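Local coordinates for protein aminopeptidase C (Lactobacillus rhamnosus, PDB 4K7C) that probably removes amino acids from the N-termini of peptides as a papain-like cysteine aminopeptidase of the bleomycin hydrolase type, at residues Ser67-Met79 against Asp138-Glu150. Numbering follows the deposited sequence. Where two conformers were deposited one is given.
Sequences SGRCWMFAALNTM and DGGQWDMLSALIE
W71 lies flat against the backbone of G139 and G140, which leads into helix 142-150. Two hydrogen bonds tie the start of the contact. The indole NE1 of W71 donates to D138 O (2.7 Å), meeting a lone pair in the carbonyl plane though the bond is bent. Almost straight at 175°, G68 N reaches D138 OD2 (2.9 Å) on its anti lone pair; that oxygen also forms a hydrogen bond with S169 OG, while OD1 forms a salt bridge with K104.

A CH-pi contact sets G140 CA over the six-membered ring of W71, 3.4 Å from its centroid; a side chain on G140 would run into this ring. On the opposite face M72 CG rests toward the rim. With CG of W71 between its backbone N and carbonyl carbon (chi1 62°), the indole lies across the glycines. Replacing W71 with an alanine would probably leave D138 O without this donor and open a gap over G140.

Apolar packing continues along the helices, where L145 is a knob among W71, A75 and the selenomethionines M72 and M79, its CD1 pressed to A75 CB at 3.5 Å. Beyond it, M79 and I149 meet tip to tip (CE to CD1, 3.5 Å).

The axes of segments 70-79 and 142-150 approach to 9.8 Å and cross at -67°. As in papain-like peptidases, C70, touching H364 of strand 364-374, is probably the nucleophile opening helix 70-87; W71 beside it ties that helix to 138-150. Helix 96-117 flanks the W71 end and helix 245-253 the M79 end.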
loop_
_atom_site.group_PDB
_atom_site.type_symbol
_atom_site.label_atom_id
_atom_site.label_comp_id
_atom_site.label_asym_id
_atom_site.label_seq_id
_atom_site.Cartn_x
_atom_site.Cartn_y
_atom_site.Cartn_z
ATOM N N SER A 67 15.699 -16.166 -7.814
ATOM C CA SER A 67 16.403 -17.264 -8.389
ATOM C C SER A 67 17.808 -17.300 -7.758
ATOM O O SER A 67 18.238 -16.335 -7.097
ATOM C CB SER A 67 16.547 -17.077 -9.927
ATOM O OG SER A 67 17.487 -16.078 -10.215
ATOM N N GLY A 68 18.460 -18.454 -7.875
ATOM C CA GLY A 68 19.849 -18.626 -7.327
ATOM C C GLY A 68 20.924 -18.501 -8.410
ATOM O O GLY A 68 21.883 -19.297 -8.437
ATOM N N ARG A 69 20.851 -17.440 -9.220
ATOM C CA ARG A 69 21.663 -17.315 -10.395
ATOM C C ARG A 69 22.826 -16.345 -10.136
ATOM O O ARG A 69 23.414 -15.860 -11.083
ATOM C CB ARG A 69 20.843 -16.821 -11.615
ATOM C CG ARG A 69 19.848 -17.796 -12.081
ATOM C CD ARG A 69 19.019 -17.306 -13.257
ATOM N NE ARG A 69 18.241 -16.111 -12.898
ATOM C CZ ARG A 69 17.650 -15.308 -13.744
ATOM N NH1 ARG A 69 17.767 -15.442 -15.076
ATOM N NH2 ARG A 69 16.961 -14.284 -13.264
ATOM N N CYS A 70 23.196 -16.127 -8.862
ATOM C CA CYS A 70 24.206 -15.090 -8.562
ATOM C C CYS A 70 25.484 -15.299 -9.394
ATOM O O CYS A 70 25.920 -14.381 -10.058
ATOM C CB CYS A 70 24.508 -15.074 -7.076
ATOM S SG CYS A 70 25.239 -16.622 -6.631
ATOM N N TRP A 71 25.958 -16.547 -9.474
ATOM C CA TRP A 71 27.212 -16.895 -10.180
ATOM C C TRP A 71 27.196 -16.442 -11.642
ATOM O O TRP A 71 28.162 -15.910 -12.122
ATOM C CB TRP A 71 27.478 -18.380 -10.085
ATOM C CG TRP A 71 26.433 -19.297 -10.735
ATOM C CD1 TRP A 71 25.096 -19.430 -10.411
ATOM C CD2 TRP A 71 26.675 -20.236 -11.788
ATOM N NE1 TRP A 71 24.505 -20.351 -11.212
ATOM C CE2 TRP A 71 25.458 -20.905 -12.031
ATOM C CE3 TRP A 71 27.790 -20.574 -12.535
ATOM C CZ2 TRP A 71 25.347 -21.906 -12.984
ATOM C CZ3 TRP A 71 27.678 -21.602 -13.474
ATOM C CH2 TRP A 71 26.492 -22.240 -13.682
HETATM N N MSE A 72 26.040 -16.596 -12.287
HETATM C CA MSE A 72 25.833 -16.160 -13.675
HETATM C C MSE A 72 25.765 -14.655 -13.822
HETATM O O MSE A 72 26.389 -14.066 -14.666
HETATM C CB MSE A 72 24.529 -16.706 -14.263
HETATM C CG MSE A 72 24.318 -18.149 -14.152
HETATM SE SE MSE A 72 22.558 -18.508 -14.959
HETATM C CE MSE A 72 22.899 -20.357 -14.531
ATOM N N PHE A 73 24.987 -14.022 -12.951
ATOM C CA PHE A 73 24.868 -12.570 -12.923
ATOM C C PHE A 73 26.228 -11.948 -12.716
ATOM O O PHE A 73 26.601 -10.996 -13.444
ATOM C CB PHE A 73 23.846 -12.078 -11.852
ATOM C CG PHE A 73 22.423 -12.110 -12.353
ATOM C CD1 PHE A 73 21.759 -10.929 -12.669
ATOM C CD2 PHE A 73 21.782 -13.276 -12.525
ATOM C CE1 PHE A 73 20.479 -10.939 -13.151
ATOM C CE2 PHE A 73 20.480 -13.328 -13.012
ATOM C CZ PHE A 73 19.846 -12.146 -13.372
ATOM N N ALA A 74 26.986 -12.503 -11.765
ATOM C CA ALA A 74 28.304 -11.960 -11.470
ATOM C C ALA A 74 29.292 -12.149 -12.632
ATOM O O ALA A 74 29.993 -11.222 -13.041
ATOM C CB ALA A 74 28.854 -12.546 -10.208
ATOM N N ALA A 75 29.300 -13.302 -13.213
ATOM C CA ALA A 75 30.195 -13.530 -14.381
ATOM C C ALA A 75 29.782 -12.601 -15.498
ATOM O O ALA A 75 30.639 -11.938 -16.121
ATOM C CB ALA A 75 30.162 -14.946 -14.838
ATOM N N LEU A 76 28.478 -12.592 -15.844
ATOM C CA LEU A 76 28.029 -11.744 -16.922
ATOM C C LEU A 76 28.264 -10.241 -16.624
ATOM O O LEU A 76 28.441 -9.429 -17.520
ATOM C CB LEU A 76 26.548 -12.019 -17.258
ATOM C CG LEU A 76 26.277 -13.437 -17.834
ATOM C CD1 LEU A 76 24.773 -13.770 -17.930
ATOM C CD2 LEU A 76 26.925 -13.633 -19.185
ATOM N N ASN A 77 28.299 -9.884 -15.339
ATOM C CA ASN A 77 28.631 -8.539 -14.961
ATOM C C ASN A 77 30.050 -8.186 -15.404
ATOM O O ASN A 77 30.282 -7.136 -15.991
ATOM C CB ASN A 77 28.512 -8.304 -13.434
ATOM C CG ASN A 77 27.068 -8.081 -12.978
ATOM O OD1 ASN A 77 26.195 -7.691 -13.759
ATOM N ND2 ASN A 77 26.821 -8.298 -11.643
ATOM N N THR A 78 30.976 -9.070 -15.159
ATOM C CA THR A 78 32.402 -8.847 -15.529
ATOM C C THR A 78 32.493 -8.620 -17.050
ATOM O O THR A 78 33.121 -7.665 -17.483
ATOM C CB THR A 78 33.404 -9.916 -15.078
ATOM O OG1 THR A 78 33.174 -11.203 -15.643
ATOM C CG2 THR A 78 33.387 -10.012 -13.488
HETATM N N MSE A 79 31.746 -9.403 -17.795
HETATM C CA MSE A 79 31.796 -9.331 -19.307
HETATM C C MSE A 79 31.126 -8.079 -19.792
HETATM O O MSE A 79 31.665 -7.354 -20.605
HETATM C CB MSE A 79 31.056 -10.585 -19.784
HETATM C CG MSE A 79 31.869 -11.806 -19.571
HETATM SE SE MSE A 79 30.896 -13.393 -20.131
HETATM C CE MSE A 79 32.160 -14.542 -19.275
ATOM N N ASP A 138 20.010 -24.046 -9.097
ATOM C CA ASP A 138 20.364 -22.782 -9.788
ATOM C C ASP A 138 21.816 -22.414 -9.748
ATOM O O ASP A 138 22.288 -21.833 -10.707
ATOM C CB ASP A 138 19.549 -21.578 -9.284
ATOM C CG ASP A 138 18.070 -21.616 -9.683
ATOM O OD1 ASP A 138 17.542 -22.551 -10.339
ATOM O OD2 ASP A 138 17.326 -20.681 -9.254
ATOM N N GLY A 139 22.516 -22.689 -8.629
ATOM C CA GLY A 139 23.851 -22.237 -8.455
ATOM C C GLY A 139 24.948 -22.910 -9.276
ATOM O O GLY A 139 24.791 -24.041 -9.797
ATOM N N GLY A 140 26.124 -22.296 -9.172
ATOM C CA GLY A 140 27.290 -22.837 -9.839
ATOM C C GLY A 140 28.605 -22.211 -9.419
ATOM O O GLY A 140 28.736 -21.588 -8.347
ATOM N N GLN A 141 29.631 -22.460 -10.231
ATOM C CA GLN A 141 30.946 -21.911 -10.023
ATOM C C GLN A 141 31.473 -21.376 -11.370
ATOM O O GLN A 141 30.933 -21.713 -12.446
ATOM C CB GLN A 141 31.860 -23.018 -9.418
ATOM C CG GLN A 141 31.278 -23.713 -8.205
ATOM C CD GLN A 141 32.301 -24.419 -7.319
ATOM O OE1 GLN A 141 33.508 -24.265 -7.491
ATOM N NE2 GLN A 141 31.822 -25.164 -6.352
ATOM N N TRP A 142 32.522 -20.555 -11.301
ATOM C CA TRP A 142 33.075 -19.828 -12.440
ATOM C C TRP A 142 33.371 -20.758 -13.640
ATOM O O TRP A 142 32.952 -20.476 -14.745
ATOM C CB TRP A 142 34.369 -19.103 -12.041
ATOM C CG TRP A 142 35.021 -18.530 -13.252
ATOM C CD1 TRP A 142 35.954 -19.139 -14.060
ATOM C CD2 TRP A 142 34.732 -17.268 -13.884
ATOM N NE1 TRP A 142 36.252 -18.344 -15.131
ATOM C CE2 TRP A 142 35.533 -17.184 -15.045
ATOM C CE3 TRP A 142 33.905 -16.196 -13.569
ATOM C CZ2 TRP A 142 35.518 -16.050 -15.893
ATOM C CZ3 TRP A 142 33.925 -15.070 -14.379
ATOM C CH2 TRP A 142 34.701 -15.014 -15.555
ATOM N N ASP A 143 34.001 -21.899 -13.397
ATOM C CA ASP A 143 34.433 -22.769 -14.505
ATOM C C ASP A 143 33.230 -23.383 -15.218
ATOM O O ASP A 143 33.289 -23.642 -16.421
ATOM C CB ASP A 143 35.355 -23.863 -13.984
ATOM C CG ASP A 143 36.684 -23.327 -13.404
ATOM O OD1 ASP A 143 37.285 -22.366 -13.941
ATOM O OD2 ASP A 143 37.115 -23.892 -12.352
HETATM N N MSE A 144 32.148 -23.603 -14.469
HETATM C CA MSE A 144 30.866 -24.030 -15.073
HETATM C C MSE A 144 30.219 -22.962 -15.909
HETATM O O MSE A 144 29.601 -23.244 -16.934
HETATM C CB MSE A 144 29.937 -24.464 -13.919
HETATM C CG MSE A 144 30.420 -25.762 -13.301
HETATM SE SE MSE A 144 29.595 -26.073 -11.526
HETATM C CE MSE A 144 27.708 -26.291 -12.011
ATOM N N LEU A 145 30.373 -21.682 -15.560
ATOM C CA LEU A 145 29.812 -20.648 -16.417
ATOM C C LEU A 145 30.665 -20.561 -17.696
ATOM O O LEU A 145 30.124 -20.447 -18.820
ATOM C CB LEU A 145 29.845 -19.329 -15.653
ATOM C CG LEU A 145 29.070 -18.125 -16.197
ATOM C CD1 LEU A 145 29.854 -17.413 -17.290
ATOM C CD2 LEU A 145 27.687 -18.590 -16.632
ATOM N N SER A 146 31.992 -20.565 -17.548
ATOM C CA SER A 146 32.854 -20.633 -18.727
ATOM C C SER A 146 32.518 -21.754 -19.668
ATOM O O SER A 146 32.446 -21.526 -20.891
ATOM C CB SER A 146 34.330 -20.712 -18.342
ATOM O OG SER A 146 34.653 -19.476 -17.901
ATOM N N ALA A 147 32.308 -22.946 -19.127
ATOM C CA ALA A 147 31.967 -24.084 -19.931
ATOM C C ALA A 147 30.752 -23.777 -20.799
ATOM O O ALA A 147 30.699 -24.157 -21.982
ATOM C CB ALA A 147 31.675 -25.307 -19.092
ATOM N N LEU A 148 29.751 -23.099 -20.200
ATOM C CA LEU A 148 28.564 -22.740 -20.929
ATOM C C LEU A 148 28.822 -21.751 -22.023
ATOM O O LEU A 148 28.323 -21.949 -23.122
ATOM C CB LEU A 148 27.450 -22.184 -19.988
ATOM C CG LEU A 148 26.913 -23.230 -19.010
ATOM C CD1 LEU A 148 26.155 -22.528 -17.891
ATOM C CD2 LEU A 148 26.018 -24.226 -19.710
ATOM N N ILE A 149 29.671 -20.763 -21.765
ATOM C CA ILE A 149 29.941 -19.732 -22.731
ATOM C C ILE A 149 30.772 -20.285 -23.891
ATOM O O ILE A 149 30.560 -19.901 -25.038
ATOM C CB ILE A 149 30.520 -18.549 -22.006
ATOM C CG1 ILE A 149 29.322 -17.874 -21.273
ATOM C CG2 ILE A 149 31.154 -17.515 -22.944
ATOM C CD1 ILE A 149 29.781 -16.685 -20.589
ATOM N N GLU A 150 31.721 -21.171 -23.554
ATOM C CA GLU A 150 32.529 -21.838 -24.573
ATOM C C GLU A 150 31.626 -22.599 -25.527
ATOM O O GLU A 150 31.851 -22.569 -26.717
ATOM C CB GLU A 150 33.561 -22.760 -23.940
ATOM C CG GLU A 150 34.639 -21.894 -23.307
ATOM C CD GLU A 150 35.669 -22.678 -22.560
ATOM O OE1 GLU A 150 36.841 -22.291 -22.701
ATOM O OE2 GLU A 150 35.301 -23.622 -21.829
#